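Local coordinates for uncharacterized protein (Bacillus thuringiensis serovar kurstaki, PDB 4XE7) that is a ParM-like bacterial actin that probably binds nucleotide and assembles into filaments that segregate plasmid DNA, at residues I24-I38 with P129-I141. Sequence-based numbering, arbitrary orientation.
Sequences ISFLNEKGNIESFAI and PLFTSMAVAAARI
Ala137 sets its methyl squarely over the ring of Phe26, CB lying 3.6 Å from the ring centroid and 9° off the normal, a CH-pi contact at the middle of a hairpin-on-helix interface. The opposite face of that ring carries CB of Glu34 toward its rim, while Ile141 CG2 meets the edge at CE1 (3.6 Å). In Phe26, CG lies between the backbone N and the carbonyl carbon (chi1 65°), which leaves the ring with one face turned to Ala137. Phe36 brings its own edge to the helix: CZ comes 3.4 Å from the carbonyl O of Ser133 and packs on CB of Val136, and CG2 of Ile24 sits over the centre of one face. Ile24 CD1 also touches the Ala137 methyl, and toward the N-terminal side of the helix Ile38 CD1 rests on CA of Ser133 at 3.7 Å.

The polar contacts gather at the C-terminal end of the helix. Arg140, extended from CG to NE, donates from NH1 to the anti lone pair of Glu34 OE2 in a bent salt bridge (3.0 Å, N-H...O 140°), with OE2 somewhat out of the guanidinium plane and the two flat groups turned against each other. Phe36 CD1 lies over one guanidinium face, and a water links Arg140 NH1 to Ser35 O. The other carboxylate oxygen, Glu34 OE1, takes a nearly straight bond from Asn28 ND2 (2.7 Å), which ties the salt bridge to the hairpin turn. Arg140 NH2 also bridges to Asp67 and Asp69.

Helix 123-140 thus runs along strands 21-27 and 33-45 of the large mixed sheet, roughly parallel to the first and antiparallel to the second, as expected of an actin-like domain. Strand 73-79 of the same sheet touches Thr132 and Ile38, whereas helix 402-418 packs against Ser25 and Ile33 of the hairpin.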
loop_
_atom_site.group_PDB
_atom_site.type_symbol
_atom_site.label_atom_id
_atom_site.label_comp_id
_atom_site.label_asym_id
_atom_site.label_seq_id
_atom_site.Cartn_x
_atom_site.Cartn_y
_atom_site.Cartn_z
ATOM N N ILE A 24 3.566 -4.698 -4.306
ATOM C CA ILE A 24 3.770 -6.138 -4.318
ATOM C C ILE A 24 3.666 -6.686 -2.904
ATOM O O ILE A 24 4.092 -6.043 -1.942
ATOM C CB ILE A 24 5.147 -6.513 -4.920
ATOM C CG1 ILE A 24 5.343 -8.027 -4.976
ATOM C CG2 ILE A 24 6.286 -5.911 -4.099
ATOM C CD1 ILE A 24 6.728 -8.433 -5.622
ATOM N N SER A 25 3.079 -7.869 -2.781
ATOM C CA SER A 25 3.191 -8.664 -1.573
ATOM C C SER A 25 3.745 -10.035 -1.955
ATOM O O SER A 25 3.247 -10.659 -2.887
ATOM C CB SER A 25 1.836 -8.799 -0.871
ATOM O OG SER A 25 1.450 -7.575 -0.270
ATOM N N PHE A 26 4.776 -10.513 -1.267
ATOM C CA PHE A 26 5.315 -11.825 -1.624
ATOM C C PHE A 26 5.709 -12.604 -0.389
ATOM O O PHE A 26 5.764 -12.058 0.714
ATOM C CB PHE A 26 6.520 -11.690 -2.568
ATOM C CG PHE A 26 7.710 -11.009 -1.946
ATOM C CD1 PHE A 26 8.792 -11.747 -1.482
ATOM C CD2 PHE A 26 7.746 -9.630 -1.821
ATOM C CE1 PHE A 26 9.902 -11.120 -0.905
ATOM C CE2 PHE A 26 8.850 -8.998 -1.238
ATOM C CZ PHE A 26 9.922 -9.746 -0.787
ATOM N N LEU A 27 5.974 -13.892 -0.561
ATOM C CA LEU A 27 6.446 -14.691 0.559
ATOM C C LEU A 27 7.967 -14.689 0.566
ATOM O O LEU A 27 8.612 -15.025 -0.428
ATOM C CB LEU A 27 5.891 -16.110 0.491
ATOM C CG LEU A 27 4.366 -16.160 0.664
ATOM C CD1 LEU A 27 3.835 -17.589 0.530
ATOM C CD2 LEU A 27 3.964 -15.555 2.032
ATOM N N ASN A 28 8.546 -14.267 1.686
ATOM C CA ASN A 28 9.988 -14.156 1.744
ATOM C C ASN A 28 10.566 -15.498 2.185
ATOM O O ASN A 28 9.870 -16.521 2.147
ATOM C CB ASN A 28 10.415 -13.002 2.663
ATOM C CG ASN A 28 9.920 -13.164 4.103
ATOM O OD1 ASN A 28 9.586 -14.267 4.548
ATOM N ND2 ASN A 28 9.894 -12.052 4.842
ATOM N N GLU A 29 11.828 -15.531 2.595
ATOM C CA GLU A 29 12.421 -16.834 2.898
ATOM C C GLU A 29 11.919 -17.443 4.215
ATOM O O GLU A 29 11.971 -18.653 4.402
ATOM C CB GLU A 29 13.938 -16.728 2.887
ATOM C CG GLU A 29 14.467 -16.515 1.477
ATOM C CD GLU A 29 15.950 -16.271 1.449
ATOM O OE1 GLU A 29 16.375 -15.173 1.878
ATOM O OE2 GLU A 29 16.682 -17.180 1.003
ATOM N N LYS A 30 11.397 -16.631 5.123
ATOM C CA LYS A 30 10.820 -17.212 6.335
ATOM C C LYS A 30 9.345 -17.576 6.103
ATOM O O LYS A 30 8.646 -17.973 7.022
ATOM C CB LYS A 30 10.985 -16.257 7.515
ATOM C CG LYS A 30 12.403 -15.709 7.628
ATOM C CD LYS A 30 12.944 -15.662 9.042
ATOM C CE LYS A 30 12.856 -14.269 9.627
ATOM N NZ LYS A 30 11.438 -13.839 9.739
ATOM N N GLY A 31 8.887 -17.446 4.859
ATOM C CA GLY A 31 7.506 -17.768 4.512
ATOM C C GLY A 31 6.490 -16.757 5.020
ATOM O O GLY A 31 5.290 -17.061 5.105
ATOM N N ASN A 32 6.963 -15.562 5.378
ATOM C CA ASN A 32 6.068 -14.479 5.783
ATOM C C ASN A 32 5.753 -13.567 4.610
ATOM O O ASN A 32 6.509 -13.525 3.625
ATOM C CB ASN A 32 6.674 -13.651 6.918
ATOM C CG ASN A 32 6.825 -14.443 8.200
ATOM O OD1 ASN A 32 5.994 -15.300 8.518
ATOM N ND2 ASN A 32 7.885 -14.154 8.952
ATOM N N ILE A 33 4.647 -12.832 4.719
ATOM C CA ILE A 33 4.270 -11.871 3.683
ATOM C C ILE A 33 5.114 -10.618 3.821
ATOM O O ILE A 33 5.133 -10.011 4.878
ATOM C CB ILE A 33 2.768 -11.496 3.761
ATOM C CG1 ILE A 33 1.923 -12.763 3.618
ATOM C CG2 ILE A 33 2.407 -10.455 2.667
ATOM C CD1 ILE A 33 0.443 -12.545 3.732
ATOM N N GLU A 34 5.815 -10.255 2.751
ATOM C CA GLU A 34 6.629 -9.044 2.701
ATOM C C GLU A 34 6.096 -8.118 1.595
ATOM O O GLU A 34 5.782 -8.571 0.499
ATOM C CB GLU A 34 8.099 -9.416 2.460
ATOM C CG GLU A 34 9.079 -8.283 2.618
ATOM C CD GLU A 34 10.509 -8.774 2.832
ATOM O OE1 GLU A 34 10.695 -9.734 3.606
ATOM O OE2 GLU A 34 11.439 -8.222 2.206
ATOM N N SER A 35 5.970 -6.830 1.890
ATOM C CA SER A 35 5.367 -5.888 0.943
ATOM C C SER A 35 6.142 -4.596 0.822
ATOM O O SER A 35 6.722 -4.099 1.810
ATOM C CB SER A 35 3.934 -5.545 1.351
ATOM O OG SER A 35 3.122 -6.699 1.370
ATOM N N PHE A 36 6.149 -4.057 -0.396
ATOM C CA PHE A 36 6.604 -2.690 -0.631
ATOM C C PHE A 36 5.879 -2.094 -1.838
ATOM O O PHE A 36 5.164 -2.794 -2.571
ATOM C CB PHE A 36 8.121 -2.632 -0.822
ATOM C CG PHE A 36 8.635 -3.445 -1.984
ATOM C CD1 PHE A 36 9.068 -4.751 -1.795
ATOM C CD2 PHE A 36 8.698 -2.896 -3.263
ATOM C CE1 PHE A 36 9.547 -5.501 -2.859
ATOM C CE2 PHE A 36 9.196 -3.634 -4.337
ATOM C CZ PHE A 36 9.603 -4.948 -4.130
ATOM N N ALA A 37 6.060 -0.793 -2.023
ATOM C CA ALA A 37 5.431 -0.054 -3.102
ATOM C C ALA A 37 6.486 0.695 -3.910
ATOM O O ALA A 37 7.400 1.297 -3.351
ATOM C CB ALA A 37 4.422 0.917 -2.558
ATOM N N ILE A 38 6.347 0.664 -5.226
ATOM C CA ILE A 38 7.199 1.469 -6.090
ATOM C C ILE A 38 6.323 2.493 -6.792
ATOM O O ILE A 38 5.395 2.124 -7.507
ATOM C CB ILE A 38 7.949 0.603 -7.121
ATOM C CG1 ILE A 38 8.821 -0.433 -6.401
ATOM C CG2 ILE A 38 8.823 1.476 -8.020
ATOM C CD1 ILE A 38 9.683 -1.316 -7.334
ATOM N N PRO A 129 7.660 -0.521 -13.654
ATOM C CA PRO A 129 7.635 -0.691 -12.197
ATOM C C PRO A 129 7.195 -2.084 -11.750
ATOM O O PRO A 129 7.692 -2.564 -10.731
ATOM C CB PRO A 129 6.629 0.366 -11.738
ATOM C CG PRO A 129 6.709 1.419 -12.823
ATOM C CD PRO A 129 6.827 0.616 -14.077
ATOM N N LEU A 130 6.306 -2.726 -12.492
ATOM C CA LEU A 130 5.890 -4.085 -12.135
ATOM C C LEU A 130 7.073 -5.052 -12.199
ATOM O O LEU A 130 7.344 -5.770 -11.237
ATOM C CB LEU A 130 4.752 -4.560 -13.053
ATOM C CG LEU A 130 4.483 -6.066 -13.118
ATOM C CD1 LEU A 130 3.727 -6.554 -11.862
ATOM C CD2 LEU A 130 3.719 -6.445 -14.365
ATOM N N PHE A 131 7.783 -5.073 -13.327
ATOM C CA PHE A 131 8.921 -5.986 -13.479
ATOM C C PHE A 131 10.012 -5.659 -12.480
ATOM O O PHE A 131 10.668 -6.553 -11.944
ATOM C CB PHE A 131 9.493 -5.931 -14.899
ATOM C CG PHE A 131 8.602 -6.558 -15.928
ATOM C CD1 PHE A 131 7.821 -7.652 -15.610
ATOM C CD2 PHE A 131 8.543 -6.051 -17.215
ATOM C CE1 PHE A 131 6.994 -8.239 -16.568
ATOM C CE2 PHE A 131 7.720 -6.629 -18.173
ATOM C CZ PHE A 131 6.948 -7.719 -17.854
ATOM N N THR A 132 10.196 -4.372 -12.226
ATOM C CA THR A 132 11.188 -3.936 -11.256
ATOM C C THR A 132 10.825 -4.436 -9.864
ATOM O O THR A 132 11.705 -4.871 -9.109
ATOM C CB THR A 132 11.330 -2.398 -11.249
ATOM O OG1 THR A 132 11.794 -1.971 -12.533
ATOM C CG2 THR A 132 12.318 -1.947 -10.186
ATOM N N SER A 133 9.534 -4.399 -9.525
ATOM C CA SER A 133 9.110 -4.861 -8.203
ATOM C C SER A 133 9.394 -6.363 -8.054
ATOM O O SER A 133 9.887 -6.813 -7.004
ATOM C CB SER A 133 7.624 -4.558 -7.953
ATOM O OG SER A 133 6.771 -5.472 -8.633
ATOM N N MET A 134 9.110 -7.127 -9.110
ATOM C CA MET A 134 9.446 -8.554 -9.150
ATOM C C MET A 134 10.940 -8.794 -8.940
ATOM O O MET A 134 11.338 -9.721 -8.238
ATOM C CB MET A 134 9.048 -9.180 -10.492
ATOM C CG MET A 134 7.571 -9.330 -10.745
ATOM S SD MET A 134 7.263 -9.988 -12.406
ATOM C CE MET A 134 5.464 -10.094 -12.323
ATOM N N ALA A 135 11.764 -7.978 -9.598
ATOM C CA ALA A 135 13.222 -8.128 -9.528
ATOM C C ALA A 135 13.764 -7.819 -8.150
ATOM O O ALA A 135 14.690 -8.486 -7.683
ATOM C CB ALA A 135 13.920 -7.225 -10.565
ATOM N N VAL A 136 13.213 -6.796 -7.512
ATOM C CA VAL A 136 13.649 -6.447 -6.159
ATOM C C VAL A 136 13.314 -7.563 -5.160
ATOM O O VAL A 136 14.150 -7.934 -4.333
ATOM C CB VAL A 136 13.027 -5.112 -5.676
ATOM C CG1 VAL A 136 13.437 -4.817 -4.214
ATOM C CG2 VAL A 136 13.473 -3.967 -6.585
ATOM N N ALA A 137 12.107 -8.110 -5.242
ATOM C CA ALA A 137 11.735 -9.226 -4.366
ATOM C C ALA A 137 12.607 -10.442 -4.622
ATOM O O ALA A 137 12.981 -11.168 -3.683
ATOM C CB ALA A 137 10.286 -9.596 -4.552
ATOM N N ALA A 138 12.912 -10.684 -5.895
ATOM C CA ALA A 138 13.729 -11.839 -6.232
ATOM C C ALA A 138 15.137 -11.638 -5.660
ATOM O O ALA A 138 15.727 -12.566 -5.091
ATOM C CB ALA A 138 13.759 -12.062 -7.736
ATOM N N ALA A 139 15.650 -10.414 -5.783
ATOM C CA ALA A 139 16.924 -10.040 -5.181
ATOM C C ALA A 139 16.893 -10.236 -3.659
ATOM O O ALA A 139 17.823 -10.807 -3.101
ATOM C CB ALA A 139 17.276 -8.597 -5.522
ATOM N N ARG A 140 15.817 -9.783 -3.004
ATOM C CA ARG A 140 15.682 -9.901 -1.550
ATOM C C ARG A 140 15.741 -11.336 -1.047
ATOM O O ARG A 140 16.227 -11.596 0.041
ATOM C CB ARG A 140 14.369 -9.276 -1.083
ATOM C CG ARG A 140 14.346 -7.769 -1.162
ATOM C CD ARG A 140 13.063 -7.215 -0.566
ATOM N NE ARG A 140 13.096 -5.762 -0.576
ATOM C CZ ARG A 140 12.236 -5.001 0.078
ATOM N NH1 ARG A 140 11.261 -5.572 0.776
ATOM N NH2 ARG A 140 12.343 -3.676 0.016
ATOM N N ILE A 141 15.232 -12.271 -1.830
ATOM C CA ILE A 141 15.201 -13.641 -1.379
ATOM C C ILE A 141 16.343 -14.438 -2.008
ATOM O O ILE A 141 16.369 -15.665 -1.956
ATOM C CB ILE A 141 13.828 -14.275 -1.663
ATOM C CG1 ILE A 141 13.628 -14.550 -3.150
ATOM C CG2 ILE A 141 12.731 -13.347 -1.165
ATOM C CD1 ILE A 141 12.283 -15.169 -3.453
HETATM O O HOH W 1 9.271 -4.259 2.480
#